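Local coordinates for methionine-binding lipoprotein MetQ (PDB 4GOT) that binds selenomethionine in this crystal and probably hands methionine to the membrane permease of the MetNPQ ABC importer, at residues A18-E23 and K230-F235; A81-L86 and A205-V210. One frame throughout, in Å; residues are numbered along the deposited sequence.

In the fold
From the N terminus the chain lays down strand 7-12 and then helix 14-29, which carries the first half of contact 1; after strands 34-38 and 57-62, strand 78-86 joins the six-stranded sheet, and the chain then leaves to build the five-stranded sheet of the other lobe. Strand 206-211 brings it back beside strand 78-86, so contact 2 closes a loop of 118 residues. After helix 218-227, helix 230-239 reaches helix 14-29, and contact 1 closes a loop of 206 residues with contact 2 nested inside. The two contacts touch where I20 CD1 packs 4.1 Å from H85 ND1, joining the helical layer to the sheet and its ligand-binding end.

Contact 1: A18-E23 and K230-F235; sequences AEILKE and KKIKDF
F235 has CG swung away from its own backbone N (chi1 169°), which sends the ring from helix 230-239 across to helix 14-29, where E23 meets it. E23 leaves its helix in the same rotamer class and then bends at chi2, laying its stem over one face of that ring. E23 CG sits 3.8 Å from the centroid of the F235 ring in a CH-pi contact, over the face but offset toward the rim. The carboxylate overhangs the CD1-CE1 edge, its plane only 16° from that of the ring, with E23 CD 3.5 Å from F235 CD1. No hydrogen bond crosses between the segments, so van der Waals contact does the joining.

The far end of the ring meets the E19 carbonyl (F235 CE2 to E19 O 4.0 Å) and the side chain of I20 (F235 CE2 to I20 CG1 4.1 Å). With an alanine at F235, E23 CG would probably lose its CH-pi partner and the carboxylate the ring edge beside it, and a gap is likely to open next to I20.

I232 and E23 lie alongside, pointing opposite ways, with I232 CD1 3.6 Å from E23 CG. The other branch of I232 meets I20 methyl to methyl, I232 CG2 to I20 CG2 at 3.9 Å. E19 turns its carboxylate elsewhere, to K239 (salt bridge) and Y240 (hydrogen bond), at and just beyond the end of helix 230-239.

The axes of the two segments run antiparallel but inclined, at 144°, 10.4 Å apart at closest. Helix 14-29 rests on the sheet through L21, while helix 230-239 packs beside it and against helix 218-227, among the helices that flank the sheet in one lobe of a periplasmic-binding-protein fold.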
# COMPACT_ATOMS: atom_id res chain seq x y z
N ALA A 18 -8.21 8.58 -0.48
CA ALA A 18 -9.13 9.72 -0.17
C ALA A 18 -10.03 10.07 -1.39
O ALA A 18 -11.17 10.43 -1.23
CB ALA A 18 -8.39 10.98 0.31
N GLU A 19 -9.53 9.92 -2.60
CA GLU A 19 -10.35 10.10 -3.82
C GLU A 19 -11.49 9.04 -3.98
O GLU A 19 -12.62 9.36 -4.41
CB GLU A 19 -9.47 10.06 -5.07
CG GLU A 19 -8.34 11.07 -5.08
CD GLU A 19 -7.63 11.18 -6.43
OE1 GLU A 19 -7.70 10.22 -7.26
OE2 GLU A 19 -6.97 12.22 -6.67
N ILE A 20 -11.19 7.79 -3.65
CA ILE A 20 -12.20 6.73 -3.68
C ILE A 20 -13.31 7.02 -2.67
O ILE A 20 -14.51 6.94 -3.00
CB ILE A 20 -11.60 5.35 -3.42
CG1 ILE A 20 -10.76 4.92 -4.64
CG2 ILE A 20 -12.69 4.30 -3.18
CD1 ILE A 20 -9.88 3.75 -4.31
N LEU A 21 -12.90 7.43 -1.46
CA LEU A 21 -13.87 7.86 -0.43
C LEU A 21 -14.72 9.05 -0.88
O LEU A 21 -15.92 9.07 -0.63
CB LEU A 21 -13.17 8.16 0.93
CG LEU A 21 -12.53 6.96 1.65
CD1 LEU A 21 -11.80 7.38 2.95
CD2 LEU A 21 -13.52 5.81 1.90
N LYS A 22 -14.12 10.03 -1.54
CA LYS A 22 -14.88 11.17 -2.01
C LYS A 22 -15.87 10.70 -3.08
O LYS A 22 -16.99 11.20 -3.13
CB LYS A 22 -13.96 12.26 -2.54
CG LYS A 22 -14.63 13.53 -3.03
CD LYS A 22 -13.57 14.42 -3.70
CE LYS A 22 -14.02 15.87 -3.89
NZ LYS A 22 -14.48 16.15 -5.27
N GLU A 23 -15.50 9.73 -3.91
CA GLU A 23 -16.48 9.19 -4.86
C GLU A 23 -17.63 8.44 -4.12
O GLU A 23 -18.78 8.56 -4.52
CB GLU A 23 -15.79 8.31 -5.92
CG GLU A 23 -16.65 7.98 -7.12
CD GLU A 23 -16.79 9.13 -8.12
OE1 GLU A 23 -16.27 10.25 -7.89
OE2 GLU A 23 -17.41 8.89 -9.17
N LYS A 230 -20.80 -1.48 -7.83
CA LYS A 230 -20.35 -1.41 -9.23
C LYS A 230 -19.81 -0.01 -9.53
O LYS A 230 -18.78 0.11 -10.17
CB LYS A 230 -21.46 -1.78 -10.24
CG LYS A 230 -20.95 -1.89 -11.69
CD LYS A 230 -22.06 -2.09 -12.72
CE LYS A 230 -21.53 -2.05 -14.16
NZ LYS A 230 -20.40 -2.98 -14.43
N LYS A 231 -20.49 1.04 -9.06
CA LYS A 231 -20.00 2.42 -9.27
C LYS A 231 -18.57 2.63 -8.77
O LYS A 231 -17.74 3.17 -9.51
CB LYS A 231 -20.93 3.45 -8.62
CG LYS A 231 -22.19 3.69 -9.42
CD LYS A 231 -23.26 4.40 -8.60
CE LYS A 231 -24.28 5.05 -9.51
NZ LYS A 231 -25.62 5.00 -8.88
N ILE A 232 -18.25 2.22 -7.54
CA ILE A 232 -16.89 2.39 -7.02
C ILE A 232 -15.84 1.51 -7.75
O ILE A 232 -14.78 1.99 -8.10
CB ILE A 232 -16.82 2.32 -5.47
CG1 ILE A 232 -17.49 3.57 -4.86
CG2 ILE A 232 -15.39 2.21 -4.98
CD1 ILE A 232 -16.91 4.90 -5.33
N LYS A 233 -16.17 0.25 -8.04
CA LYS A 233 -15.24 -0.60 -8.79
C LYS A 233 -14.92 -0.06 -10.19
O LYS A 233 -13.77 -0.08 -10.61
CB LYS A 233 -15.76 -2.05 -8.88
CG LYS A 233 -15.75 -2.81 -7.53
CD LYS A 233 -16.11 -4.28 -7.69
CE LYS A 233 -16.10 -4.99 -6.32
NZ LYS A 233 -14.80 -4.94 -5.58
N ASP A 234 -15.95 0.39 -10.90
CA ASP A 234 -15.80 1.03 -12.22
C ASP A 234 -15.01 2.37 -12.12
O ASP A 234 -14.22 2.70 -13.00
CB ASP A 234 -17.16 1.32 -12.84
CG ASP A 234 -17.89 0.06 -13.31
OD1 ASP A 234 -17.25 -1.02 -13.47
OD2 ASP A 234 -19.11 0.17 -13.57
N PHE A 235 -15.24 3.14 -11.07
CA PHE A 235 -14.46 4.38 -10.84
C PHE A 235 -12.97 4.09 -10.72
O PHE A 235 -12.16 4.67 -11.43
CB PHE A 235 -14.96 5.15 -9.59
CG PHE A 235 -14.06 6.28 -9.14
CD1 PHE A 235 -14.14 7.54 -9.73
CD2 PHE A 235 -13.14 6.09 -8.11
CE1 PHE A 235 -13.33 8.59 -9.29
CE2 PHE A 235 -12.31 7.13 -7.69
CZ PHE A 235 -12.41 8.38 -8.27

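Contact 2: A81-L86 and A205-V210; sequences AGAVHL and ANIIAV. With MSE (selenomethionine), chain B.
A81 and I208 start a ladder of backbone hydrogen bonds between the two antiparallel strands: A81 N gives to I208 O at 2.7 Å, and I208 N gives back to G82 O at 3.0 Å. Farther along, V84 N bonds to N206 O, and N206 N to H85 O at 2.6 Å. A83 faces I207 as a non-hydrogen-bonded pair, yet H85 already pairs with N206, so V84 is the extra residue of a beta bulge.

Apolar contacts follow the ladder. V84 CG2 meets I208 CG1 at 3.9 Å, and A81 CB touches both I208 and V210.

This pair lies inside the mixed sheet of one lobe of the periplasmic-binding-protein fold, strand 206-211 lying between strands 57-62 and 78-86, and its end borders the ligand pocket.

H85 CG sits between its backbone N and carbonyl carbon (chi1 84°), which turns the ring so that one face meets N206 CB. This is a CH-pi contact, N206 CB lying 4.0 Å from the H85 ring centroid and offset toward the rim. Y59 OH bonds H85 ND1 and E87 OE2 bonds NE2, which fixes the ring's rotation, and E87 OE1 in turn bonds the ligand.

The ligand bonds use both ends of the N206 amide. OD1 accepts from the selenomethionine N at 2.9 Å and also bonds to H17; ND2 gives a nearly straight bond (167°) to the ligand O at 2.8 Å and a second to Y204 O.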
# COMPACT_ATOMS: atom_id res chain seq x y z
N ALA A 81 -11.69 -4.74 8.54
CA ALA A 81 -13.10 -4.72 8.24
C ALA A 81 -13.37 -5.27 6.82
O ALA A 81 -14.52 -5.57 6.52
CB ALA A 81 -13.68 -3.32 8.35
N GLY A 82 -12.34 -5.39 5.97
CA GLY A 82 -12.49 -5.93 4.60
C GLY A 82 -11.57 -5.27 3.56
O GLY A 82 -11.30 -4.06 3.60
N ALA A 83 -11.12 -6.08 2.61
CA ALA A 83 -10.29 -5.62 1.47
C ALA A 83 -11.13 -4.83 0.42
O ALA A 83 -12.33 -5.07 0.25
CB ALA A 83 -9.57 -6.84 0.84
N VAL A 84 -10.50 -3.88 -0.27
CA VAL A 84 -11.14 -2.98 -1.25
C VAL A 84 -10.47 -3.02 -2.64
O VAL A 84 -11.16 -3.11 -3.67
CB VAL A 84 -11.17 -1.51 -0.78
CG1 VAL A 84 -11.97 -0.64 -1.75
CG2 VAL A 84 -11.74 -1.41 0.63
N HIS A 85 -9.13 -2.92 -2.63
CA HIS A 85 -8.30 -2.71 -3.82
C HIS A 85 -6.84 -3.18 -3.59
O HIS A 85 -6.32 -3.19 -2.48
CB HIS A 85 -8.35 -1.23 -4.29
CG HIS A 85 -7.39 -0.31 -3.60
ND1 HIS A 85 -7.80 0.66 -2.70
CD2 HIS A 85 -6.05 -0.16 -3.73
CE1 HIS A 85 -6.75 1.33 -2.27
NE2 HIS A 85 -5.68 0.86 -2.88
N LEU A 86 -6.21 -3.50 -4.70
CA LEU A 86 -4.79 -3.86 -4.80
C LEU A 86 -4.00 -2.76 -5.59
O LEU A 86 -4.48 -2.18 -6.59
CB LEU A 86 -4.69 -5.25 -5.51
CG LEU A 86 -3.29 -5.90 -5.67
CD1 LEU A 86 -2.59 -6.07 -4.32
CD2 LEU A 86 -3.33 -7.22 -6.45
N ALA A 205 -3.54 -6.66 -0.79
CA ALA A 205 -4.72 -5.84 -0.96
C ALA A 205 -4.84 -4.84 0.20
O ALA A 205 -4.60 -5.18 1.38
CB ALA A 205 -5.98 -6.69 -1.03
N ASN A 206 -5.23 -3.62 -0.13
CA ASN A 206 -5.45 -2.60 0.89
C ASN A 206 -6.86 -2.75 1.49
O ASN A 206 -7.80 -3.14 0.80
CB ASN A 206 -5.33 -1.20 0.26
CG ASN A 206 -3.88 -0.78 -0.01
OD1 ASN A 206 -3.57 0.37 0.13
ND2 ASN A 206 -2.99 -1.74 -0.37
N ILE A 207 -6.99 -2.40 2.76
CA ILE A 207 -8.14 -2.74 3.56
C ILE A 207 -8.67 -1.51 4.30
O ILE A 207 -7.97 -0.46 4.43
CB ILE A 207 -7.80 -3.85 4.60
CG1 ILE A 207 -6.82 -3.34 5.67
CG2 ILE A 207 -7.35 -5.14 3.89
CD1 ILE A 207 -6.61 -4.16 6.93
N ILE A 208 -9.90 -1.67 4.76
CA ILE A 208 -10.46 -0.84 5.79
C ILE A 208 -10.15 -1.49 7.14
O ILE A 208 -10.42 -2.67 7.34
CB ILE A 208 -11.97 -0.62 5.58
CG1 ILE A 208 -12.20 0.09 4.23
CG2 ILE A 208 -12.53 0.16 6.76
CD1 ILE A 208 -11.78 1.56 4.16
N ALA A 209 -9.51 -0.74 8.02
CA ALA A 209 -9.26 -1.17 9.40
C ALA A 209 -10.09 -0.33 10.38
O ALA A 209 -10.28 0.90 10.15
CB ALA A 209 -7.78 -1.10 9.75
N VAL A 210 -10.58 -1.00 11.43
CA VAL A 210 -11.38 -0.40 12.50
C VAL A 210 -10.85 -0.92 13.84
O VAL A 210 -10.00 -1.81 13.88
CB VAL A 210 -12.90 -0.71 12.29
CG1 VAL A 210 -13.41 -0.14 10.95
CG2 VAL A 210 -13.18 -2.23 12.38
N MSE B . -1.09 1.67 -0.52
CA MSE B . 0.21 0.99 -0.21
C MSE B . 0.47 -0.26 -1.11
O MSE B . -0.42 -1.06 -1.20
OXT MSE B . 1.53 -0.53 -1.72
CB MSE B . 0.18 0.54 1.26
CG MSE B . 1.50 0.11 1.83
SE MSE B . 1.34 -0.66 3.65
CE MSE B . 1.10 1.15 4.69